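Local coordinates for uncharacterized protein (Bacteroides ovatus CL02T12C04, PDB 6PTM) that probably acts as an exo-carrageenase of glycoside hydrolase family 42, hydrolysing carrageenan chains from their ends, at residues T68-T73 and I132-A137. Sequence-based numbering, arbitrary orientation.
Sequences TLKEET and ISELEA
Charge pairing joins Lys-70 to Glu-134 in a salt bridge: NZ of Lys-70 lies 2.9 Å from OE1 of Glu-134, on the syn lone pair of that oxygen, while its bond to OE2 is weak. Both side chains are extended, each with CG anti to its own backbone N (chi1 -178° in both), and they cross at about a right angle. With the ammonium removed by an alanine here, the Glu-134 carboxylate would probably be freer to turn, close to the like-charged Glu-71.

That second acid comes within 4.4 Å, measured from OE2 of Glu-71 to OE1 of Glu-134. A water donates to OE2 of Glu-71 (2.8 Å) and to OE1 of Glu-134 (2.7 Å). Arg-145 forms a salt bridge with OE2 of Glu-71 and a long, weak ion pair with OE2 of Glu-134; water and arginine probably ease the repulsion between the carboxylates.

The segments belong to helices 69-90 and 109-139 of an N-terminal helical region, packed as an antiparallel pair; the axes of 69-73 and 132-137 approach to 10.6 Å, with N-to-C directions 161° apart.

Van der Waals contact accompanies the charges. Bent at chi2 (83°), Glu-71 lies against Leu-135, its OE2 3.9 Å from CB of the leucine and its CG 4.0 Å from CD2. The methyl CG2 of Thr-68 meets CD2 of Leu-135 at 4.2 Å.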
ATOM      1  N   THR A  68      20.836  18.728  12.756  1.00 18.92           N
ATOM      2  CA  THR A  68      20.138  19.640  11.813  1.00 17.97           C
ATOM      3  C   THR A  68      19.705  18.879  10.549  1.00 16.82           C
ATOM      4  O   THR A  68      19.492  19.532   9.514  1.00 16.36           O
ATOM      5  CB  THR A  68      21.010  20.831  11.394  1.00 18.48           C
ATOM      6  OG1 THR A  68      22.274  20.339  10.959  1.00 19.36           O
ATOM      7  CG2 THR A  68      21.219  21.821  12.503  1.00 19.98           C
ATOM      8  N   LEU A  69      19.573  17.557  10.593  1.00 16.47           N
ATOM      9  CA  LEU A  69      19.156  16.775   9.393  1.00 17.22           C
ATOM     10  C   LEU A  69      17.880  17.375   8.783  1.00 16.36           C
ATOM     11  O   LEU A  69      17.817  17.542   7.555  1.00 15.96           O
ATOM     12  CB  LEU A  69      18.966  15.298   9.751  1.00 15.49           C
ATOM     13  CG  LEU A  69      18.438  14.408   8.636  1.00 15.88           C
ATOM     14  CD1 LEU A  69      19.404  14.381   7.439  1.00 15.93           C
ATOM     15  CD2 LEU A  69      18.217  12.999   9.170  1.00 16.15           C
ATOM     16  N   LYS A  70      16.890  17.695   9.606  1.00 16.47           N
ATOM     17  CA  LYS A  70      15.567  18.141   9.105  1.00 17.86           C
ATOM     18  C   LYS A  70      15.757  19.430   8.282  1.00 16.50           C
ATOM     19  O   LYS A  70      15.321  19.456   7.150  1.00 15.87           O
ATOM     20  CB  LYS A  70      14.648  18.308  10.306  1.00 17.79           C
ATOM     21  CG  LYS A  70      13.233  18.720   9.985  1.00 20.44           C
ATOM     22  CD  LYS A  70      12.369  18.717  11.220  1.00 21.08           C
ATOM     23  CE  LYS A  70      10.995  19.267  10.918  1.00 21.94           C
ATOM     24  NZ  LYS A  70      10.087  19.090  12.067  1.00 21.38           N
ATOM     25  N   GLU A  71      16.443  20.428   8.844  1.00 17.83           N
ATOM     26  CA  GLU A  71      16.654  21.753   8.206  1.00 17.29           C
ATOM     27  C   GLU A  71      17.569  21.602   6.984  1.00 16.62           C
ATOM     28  O   GLU A  71      17.316  22.288   5.960  1.00 18.31           O
ATOM     29  CB  GLU A  71      17.161  22.757   9.231  1.00 17.24           C
ATOM     30  CG  GLU A  71      16.113  23.163  10.256  1.00 18.54           C
ATOM     31  CD  GLU A  71      15.980  22.182  11.410  1.00 19.80           C
ATOM     32  OE1 GLU A  71      16.899  21.340  11.581  1.00 19.30           O
ATOM     33  OE2 GLU A  71      14.956  22.261  12.131  1.00 20.02           O
ATOM     34  N   GLU A  72      18.586  20.751   7.048  1.00 17.33           N
ATOM     35  CA  GLU A  72      19.444  20.475   5.866  1.00 17.18           C
ATOM     36  C   GLU A  72      18.625  19.871   4.729  1.00 16.71           C
ATOM     37  O   GLU A  72      18.916  20.171   3.543  1.00 16.52           O
ATOM     38  CB  GLU A  72      20.576  19.515   6.201  1.00 17.73           C
ATOM     39  CG  GLU A  72      21.632  20.131   7.096  1.00 20.17           C
ATOM     40  CD  GLU A  72      22.601  19.069   7.576  1.00 23.20           C
ATOM     41  OE1 GLU A  72      22.973  18.237   6.743  1.00 28.47           O
ATOM     42  OE2 GLU A  72      22.882  19.004   8.765  1.00 22.77           O
ATOM     43  N   THR A  73      17.649  19.024   5.058  1.00 17.02           N
ATOM     44  CA  THR A  73      16.751  18.408   4.052  1.00 15.58           C
ATOM     45  C   THR A  73      15.923  19.517   3.409  1.00 15.73           C
ATOM     46  O   THR A  73      15.810  19.543   2.166  1.00 16.49           O
ATOM     47  CB  THR A  73      15.882  17.305   4.666  1.00 14.92           C
ATOM     48  OG1 THR A  73      16.764  16.293   5.157  1.00 14.92           O
ATOM     49  CG2 THR A  73      14.899  16.738   3.670  1.00 15.78           C
ATOM     50  N   ILE A 132      13.498  28.034   9.936  1.00 18.57           N
ATOM     51  CA  ILE A 132      14.190  29.038  10.798  1.00 20.23           C
ATOM     52  C   ILE A 132      13.483  29.114  12.160  1.00 20.21           C
ATOM     53  O   ILE A 132      14.178  29.005  13.173  1.00 20.34           O
ATOM     54  CB  ILE A 132      14.300  30.401  10.087  1.00 20.24           C
ATOM     55  CG1 ILE A 132      15.206  30.313   8.854  1.00 19.87           C
ATOM     56  CG2 ILE A 132      14.760  31.468  11.071  1.00 22.36           C
ATOM     57  CD1 ILE A 132      15.052  31.459   7.889  1.00 20.78           C
ATOM     58  N   SER A 133      12.157  29.241  12.198  1.00 22.22           N
ATOM     59  CA  SER A 133      11.385  29.297  13.470  1.00 24.95           C
ATOM     60  C   SER A 133      11.626  28.052  14.309  1.00 23.10           C
ATOM     61  O   SER A 133      11.837  28.178  15.530  1.00 20.91           O
ATOM     62  CB  SER A 133       9.950  29.436  13.203  1.00 29.75           C
ATOM     63  OG  SER A 133       9.777  30.685  12.604  1.00 43.15           O
ATOM     64  N   GLU A 134      11.540  26.889  13.684  1.00 20.26           N
ATOM     65  CA  GLU A 134      11.690  25.637  14.438  1.00 21.81           C
ATOM     66  C   GLU A 134      13.105  25.574  15.018  1.00 21.38           C
ATOM     67  O   GLU A 134      13.246  25.341  16.235  1.00 18.08           O
ATOM     68  CB  GLU A 134      11.419  24.385  13.602  1.00 23.26           C
ATOM     69  CG  GLU A 134      11.552  23.121  14.456  1.00 24.03           C
ATOM     70  CD  GLU A 134      11.101  21.823  13.814  1.00 25.63           C
ATOM     71  OE1 GLU A 134      10.639  21.885  12.684  1.00 25.00           O
ATOM     72  OE2 GLU A 134      11.284  20.738  14.440  1.00 32.25           O
ATOM     73  N   LEU A 135      14.132  25.726  14.190  1.00 22.24           N
ATOM     74  CA  LEU A 135      15.528  25.566  14.673  1.00 22.47           C
ATOM     75  C   LEU A 135      15.863  26.611  15.759  1.00 21.79           C
ATOM     76  O   LEU A 135      16.571  26.226  16.720  1.00 25.48           O
ATOM     77  CB  LEU A 135      16.471  25.647  13.473  1.00 23.51           C
ATOM     78  CG  LEU A 135      17.913  25.230  13.734  1.00 25.15           C
ATOM     79  CD1 LEU A 135      18.010  23.873  14.417  1.00 23.24           C
ATOM     80  CD2 LEU A 135      18.706  25.239  12.425  1.00 25.11           C
ATOM     81  N   GLU A 136      15.401  27.851  15.636  1.00 21.86           N
ATOM     82  CA  GLU A 136      15.657  28.886  16.677  0.50 23.09           C
ATOM     83  C   GLU A 136      15.027  28.438  18.003  1.00 23.51           C
ATOM     84  O   GLU A 136      15.695  28.599  19.027  1.00 24.18           O
ATOM     85  CB  GLU A 136      15.150  30.247  16.219  0.50 24.09           C
ATOM     86  CG  GLU A 136      15.927  30.797  15.035  0.50 25.08           C
ATOM     87  CD  GLU A 136      16.801  31.998  15.348  0.50 24.59           C
ATOM     88  OE1 GLU A 136      17.381  32.031  16.469  0.50 26.81           O
ATOM     89  OE2 GLU A 136      16.901  32.881  14.478  0.50 20.72           O
ATOM     90  N   ALA A 137      13.837  27.838  17.985  1.00 21.14           N
ATOM     91  CA  ALA A 137      13.186  27.285  19.187  1.00 19.96           C
ATOM     92  C   ALA A 137      14.007  26.119  19.741  1.00 20.41           C
ATOM     93  O   ALA A 137      14.109  25.995  20.980  1.00 21.99           O
ATOM     94  CB  ALA A 137      11.765  26.874  18.857  1.00 19.37           C
TER
HETATM   95  O   HOH W   1      12.497  22.714  10.947  1.00 20.03           O